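Local coordinates for putative metal-dependent isothiocyanate hydrolase SaxA (Pectobacterium carotovorum, PDB 6BRM), which probably hydrolyses isothiocyanates, the toxic defence compounds of plants, at a two-zinc centre of the metallo-beta-lactamase type, at residues M1-L13 / I217-L229. Sequence-based numbering, arbitrary orientation.
With ZN (zinc ion), chain M.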
loop_
_atom_site.group_PDB
_atom_site.type_symbol
_atom_site.label_atom_id
_atom_site.label_comp_id
_atom_site.label_asym_id
_atom_site.label_seq_id
_atom_site.Cartn_x
_atom_site.Cartn_y
_atom_site.Cartn_z
ATOM N N MET B 1 21.750 20.278 3.673
ATOM C CA MET B 1 20.732 20.033 4.740
ATOM C C MET B 1 21.316 20.171 6.136
ATOM O O MET B 1 22.531 20.086 6.326
ATOM C CB MET B 1 20.146 18.625 4.631
ATOM C CG MET B 1 19.197 18.421 3.471
ATOM S SD MET B 1 18.961 16.676 3.070
ATOM C CE MET B 1 18.635 15.964 4.674
ATOM N N LYS B 2 20.423 20.388 7.095
ATOM C CA LYS B 2 20.705 20.189 8.511
ATOM C C LYS B 2 19.494 19.491 9.128
ATOM O O LYS B 2 18.452 20.115 9.331
ATOM C CB LYS B 2 20.995 21.525 9.207
ATOM C CG LYS B 2 22.476 21.887 9.272
ATOM C CD LYS B 2 22.709 23.383 9.446
ATOM C CE LYS B 2 22.251 23.897 10.806
ATOM N NZ LYS B 2 22.256 25.385 10.856
ATOM N N LEU B 3 19.631 18.187 9.372
ATOM C CA LEU B 3 18.632 17.397 10.093
ATOM C C LEU B 3 19.089 17.272 11.547
ATOM O O LEU B 3 20.219 16.846 11.802
ATOM C CB LEU B 3 18.494 16.000 9.468
ATOM C CG LEU B 3 17.183 15.210 9.643
ATOM C CD1 LEU B 3 17.429 13.728 9.396
ATOM C CD2 LEU B 3 16.519 15.390 11.002
ATOM N N THR B 4 18.215 17.641 12.484
ATOM C CA THR B 4 18.472 17.487 13.917
ATOM C C THR B 4 17.509 16.454 14.493
ATOM O O THR B 4 16.297 16.609 14.376
ATOM C CB THR B 4 18.272 18.819 14.679
ATOM O OG1 THR B 4 18.855 19.902 13.944
ATOM C CG2 THR B 4 18.897 18.757 16.068
ATOM N N GLN B 5 18.048 15.398 15.100
ATOM C CA GLN B 5 17.246 14.482 15.910
ATOM C C GLN B 5 16.916 15.213 17.209
ATOM O O GLN B 5 17.824 15.728 17.870
ATOM C CB GLN B 5 18.027 13.192 16.199
ATOM C CG GLN B 5 17.309 12.144 17.055
ATOM C CD GLN B 5 16.069 11.558 16.400
ATOM O OE1 GLN B 5 15.904 11.611 15.181
ATOM N NE2 GLN B 5 15.193 10.986 17.212
ATOM N N ILE B 6 15.628 15.283 17.551
ATOM C CA ILE B 6 15.181 15.863 18.824
ATOM C C ILE B 6 14.931 14.713 19.808
ATOM O O ILE B 6 15.792 14.433 20.639
ATOM C CB ILE B 6 13.946 16.787 18.641
ATOM C CG1 ILE B 6 14.287 17.985 17.738
ATOM C CG2 ILE B 6 13.405 17.265 19.987
ATOM C CD1 ILE B 6 15.193 19.038 18.352
ATOM N N ARG B 7 13.779 14.043 19.699
ATOM C CA ARG B 7 13.475 12.837 20.487
ATOM C C ARG B 7 12.278 12.101 19.872
ATOM O O ARG B 7 11.290 12.733 19.494
ATOM C CB ARG B 7 13.220 13.171 21.969
ATOM C CG ARG B 7 12.032 14.091 22.243
ATOM C CD ARG B 7 10.840 13.368 22.868
ATOM N NE ARG B 7 10.855 13.450 24.333
ATOM C CZ ARG B 7 10.401 14.476 25.063
ATOM N NH1 ARG B 7 9.877 15.561 24.495
ATOM N NH2 ARG B 7 10.474 14.419 26.392
ATOM N N ASN B 8 12.383 10.775 19.778
ATOM C CA ASN B 8 11.426 9.928 19.046
ATOM C C ASN B 8 11.446 10.311 17.548
ATOM O O ASN B 8 12.536 10.396 16.976
ATOM C CB ASN B 8 10.027 9.970 19.699
ATOM C CG ASN B 8 9.173 8.753 19.355
ATOM O OD1 ASN B 8 9.625 7.608 19.441
ATOM N ND2 ASN B 8 7.927 9.001 18.967
ATOM N N ALA B 9 10.289 10.532 16.913
ATOM C CA ALA B 9 10.225 10.942 15.506
ATOM C C ALA B 9 10.243 12.462 15.339
ATOM O O ALA B 9 10.172 12.960 14.210
ATOM C CB ALA B 9 8.982 10.360 14.852
ATOM N N THR B 10 10.322 13.196 16.452
ATOM C CA THR B 10 10.444 14.646 16.415
ATOM C C THR B 10 11.824 15.034 15.884
ATOM O O THR B 10 12.844 14.472 16.298
ATOM C CB THR B 10 10.215 15.266 17.805
ATOM O OG1 THR B 10 9.023 14.716 18.379
ATOM C CG2 THR B 10 10.083 16.783 17.722
ATOM N N LEU B 11 11.835 15.976 14.943
ATOM C CA LEU B 11 13.070 16.463 14.333
ATOM C C LEU B 11 12.836 17.790 13.626
ATOM O O LEU B 11 11.717 18.068 13.181
ATOM C CB LEU B 11 13.641 15.423 13.361
ATOM C CG LEU B 11 12.696 14.671 12.411
ATOM C CD1 LEU B 11 12.531 15.407 11.091
ATOM C CD2 LEU B 11 13.206 13.259 12.160
ATOM N N VAL B 12 13.885 18.612 13.554
ATOM C CA VAL B 12 13.856 19.846 12.765
ATOM C C VAL B 12 14.781 19.694 11.563
ATOM O O VAL B 12 15.873 19.131 11.676
ATOM C CB VAL B 12 14.175 21.128 13.585
ATOM C CG1 VAL B 12 13.134 21.320 14.676
ATOM C CG2 VAL B 12 15.570 21.110 14.196
ATOM N N LEU B 13 14.315 20.195 10.420
ATOM C CA LEU B 13 14.945 19.973 9.122
ATOM C C LEU B 13 15.082 21.300 8.393
ATOM O O LEU B 13 14.081 21.857 7.932
ATOM C CB LEU B 13 14.085 19.004 8.301
ATOM C CG LEU B 13 14.406 18.775 6.820
ATOM C CD1 LEU B 13 15.881 18.463 6.599
ATOM C CD2 LEU B 13 13.532 17.657 6.268
ATOM N N ILE B 217 21.278 5.557 6.062
ATOM C CA ILE B 217 20.096 5.420 6.921
ATOM C C ILE B 217 20.277 6.211 8.218
ATOM O O ILE B 217 21.246 5.994 8.944
ATOM C CB ILE B 217 19.794 3.941 7.280
ATOM C CG1 ILE B 217 19.940 3.015 6.059
ATOM C CG2 ILE B 217 18.402 3.811 7.894
ATOM C CD1 ILE B 217 19.149 3.427 4.832
ATOM N N VAL B 218 19.343 7.118 8.497
ATOM C CA VAL B 218 19.264 7.802 9.792
ATOM C C VAL B 218 18.193 7.115 10.644
ATOM O O VAL B 218 17.003 7.184 10.328
ATOM C CB VAL B 218 18.929 9.301 9.627
ATOM C CG1 VAL B 218 18.764 9.980 10.985
ATOM C CG2 VAL B 218 20.005 9.995 8.798
ATOM N N ALA B 219 18.625 6.451 11.717
ATOM C CA ALA B 219 17.714 5.783 12.645
ATOM C C ALA B 219 17.040 6.803 13.560
ATOM O O ALA B 219 17.647 7.810 13.935
ATOM C CB ALA B 219 18.463 4.746 13.467
ATOM N N SER B 220 15.783 6.531 13.911
ATOM C CA SER B 220 14.961 7.446 14.707
ATOM C C SER B 220 13.783 6.689 15.320
ATOM O O SER B 220 13.610 5.499 15.058
ATOM C CB SER B 220 14.460 8.603 13.830
ATOM O OG SER B 220 13.679 9.538 14.567
ATOM N N HIS B 221 12.994 7.382 16.140
ATOM C CA HIS B 221 11.797 6.818 16.783
ATOM C C HIS B 221 12.151 5.699 17.784
ATOM O O HIS B 221 11.490 4.659 17.811
ATOM C CB HIS B 221 10.796 6.335 15.708
ATOM C CG HIS B 221 9.375 6.223 16.179
ATOM N ND1 HIS B 221 9.003 5.465 17.268
ATOM C CD2 HIS B 221 8.228 6.739 15.675
ATOM C CE1 HIS B 221 7.693 5.545 17.431
ATOM N NE2 HIS B 221 7.195 6.305 16.471
ATOM N N MET B 222 13.181 5.917 18.608
ATOM C CA MET B 222 13.552 4.951 19.664
ATOM C C MET B 222 14.164 5.591 20.919
ATOM O O MET B 222 14.718 6.687 20.857
ATOM C CB MET B 222 14.481 3.867 19.103
ATOM C CG MET B 222 15.742 4.369 18.425
ATOM S SD MET B 222 16.623 3.035 17.581
ATOM C CE MET B 222 17.844 3.989 16.688
ATOM N N GLU B 223 14.044 4.882 22.048
ATOM C CA GLU B 223 14.488 5.345 23.382
ATOM C C GLU B 223 13.793 6.641 23.812
ATOM O O GLU B 223 14.440 7.621 24.199
ATOM C CB GLU B 223 16.013 5.496 23.444
ATOM C CG GLU B 223 16.774 4.233 23.076
ATOM C CD GLU B 223 18.260 4.338 23.360
ATOM O OE1 GLU B 223 18.823 5.447 23.266
ATOM O OE2 GLU B 223 18.873 3.300 23.668
ATOM N N SER B 224 12.464 6.618 23.733
ATOM C CA SER B 224 11.622 7.795 23.998
ATOM C C SER B 224 10.266 7.418 24.587
ATOM O O SER B 224 9.800 8.076 25.517
ATOM C CB SER B 224 11.409 8.595 22.718
ATOM O OG SER B 224 12.641 8.937 22.112
ATOM N N ILE B 225 9.617 6.403 24.015
ATOM C CA ILE B 225 8.458 5.759 24.641
ATOM C C ILE B 225 8.802 4.291 24.903
ATOM O O ILE B 225 9.462 3.650 24.083
ATOM C CB ILE B 225 7.159 5.927 23.807
ATOM C CG1 ILE B 225 7.191 5.110 22.506
ATOM C CG2 ILE B 225 6.917 7.404 23.504
ATOM C CD1 ILE B 225 6.000 5.353 21.600
ATOM N N ASN B 226 8.356 3.770 26.049
ATOM C CA ASN B 226 8.735 2.417 26.500
ATOM C C ASN B 226 8.316 1.254 25.584
ATOM O O ASN B 226 8.911 0.175 25.648
ATOM C CB ASN B 226 8.242 2.157 27.941
ATOM C CG ASN B 226 6.724 2.079 28.056
ATOM O OD1 ASN B 226 5.990 2.655 27.252
ATOM N ND2 ASN B 226 6.249 1.376 29.079
ATOM N N HIS B 227 7.315 1.479 24.735
ATOM C CA HIS B 227 6.789 0.434 23.848
ATOM C C HIS B 227 7.731 0.104 22.681
ATOM O O HIS B 227 7.665 -0.994 22.129
ATOM C CB HIS B 227 5.405 0.828 23.329
ATOM C CG HIS B 227 4.440 1.180 24.418
ATOM N ND1 HIS B 227 3.809 0.230 25.189
ATOM C CD2 HIS B 227 4.019 2.381 24.881
ATOM C CE1 HIS B 227 3.028 0.828 26.070
ATOM N NE2 HIS B 227 3.139 2.134 25.906
ATOM N N CYS B 228 8.598 1.050 22.317
ATOM C CA CYS B 228 9.648 0.821 21.319
ATOM C C CYS B 228 10.782 -0.012 21.929
ATOM O O CYS B 228 11.561 0.493 22.742
ATOM C CB CYS B 228 10.185 2.162 20.796
ATOM S SG CYS B 228 8.922 3.230 20.053
ATOM N N LEU B 229 10.876 -1.277 21.514
ATOM C CA LEU B 229 11.775 -2.264 22.139
ATOM C C LEU B 229 13.217 -2.310 21.606
ATOM O O LEU B 229 14.037 -3.058 22.145
ATOM C CB LEU B 229 11.164 -3.668 22.025
ATOM C CG LEU B 229 9.772 -3.866 22.631
ATOM C CD1 LEU B 229 9.244 -5.252 22.299
ATOM C CD2 LEU B 229 9.788 -3.645 24.137
HETATM ZN ZN ZN M . 4.981 6.377 16.392
HETATM O O HOH W 1 2.855 6.291 16.972
HETATM O O HOH W 2 4.934 4.272 17.035
#
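Asn8 sets OD1 of its carboxamide over one face of the His221 imidazole, about 3.1 Å above the ring plane and offset toward its rim. The metallo-beta-lactamase superfamily fold places its dinuclear zinc centre where loops of two facing mixed sheets meet, and here the hairpin of strands 2-7 and 10-15 reaches the end of strand 216-220 of the other sheet. Amide and ring run side by side with planes 61° apart; although OD1 of Asn8 lies close to ND1 of His221, the angle is too poor for a hydrogen bond. Both side chains set CG anti to the backbone N (chi1 -158° in each), and both point the same way. ND2 of Asn8 donates a hydrogen bond to the backbone O of Asp71, whose carboxylate joins His72, Asp164 and His221 round the zinc, so the amide at the ring is tied to a second ligand residue. CB of Ala9 approaches CD2 of His221 obliquely, and CB of Ser224 packs 3.6 Å from CB of Asn8.

Within the type II' turn Arg7-Thr10, the Asn8 carbonyl points at Gln5 and strand 216-220. O of Asn8 accepts a 2.7 Å hydrogen bond from NE2 of Gln5, whose chain bends at chi2 (65°), and a weak one from the backbone N of His221. OG of Ser220 lies 2.8 Å from O of Asn8 and 3.1 Å from OE1 of Gln5, two acceptors for one proton, the choice unsettled. Deeper between the sheets, CD1 of Leu3 meets CG1 of Val218. At the metal, NE2 of His221 binds zinc at 2.2 Å, alongside two waters.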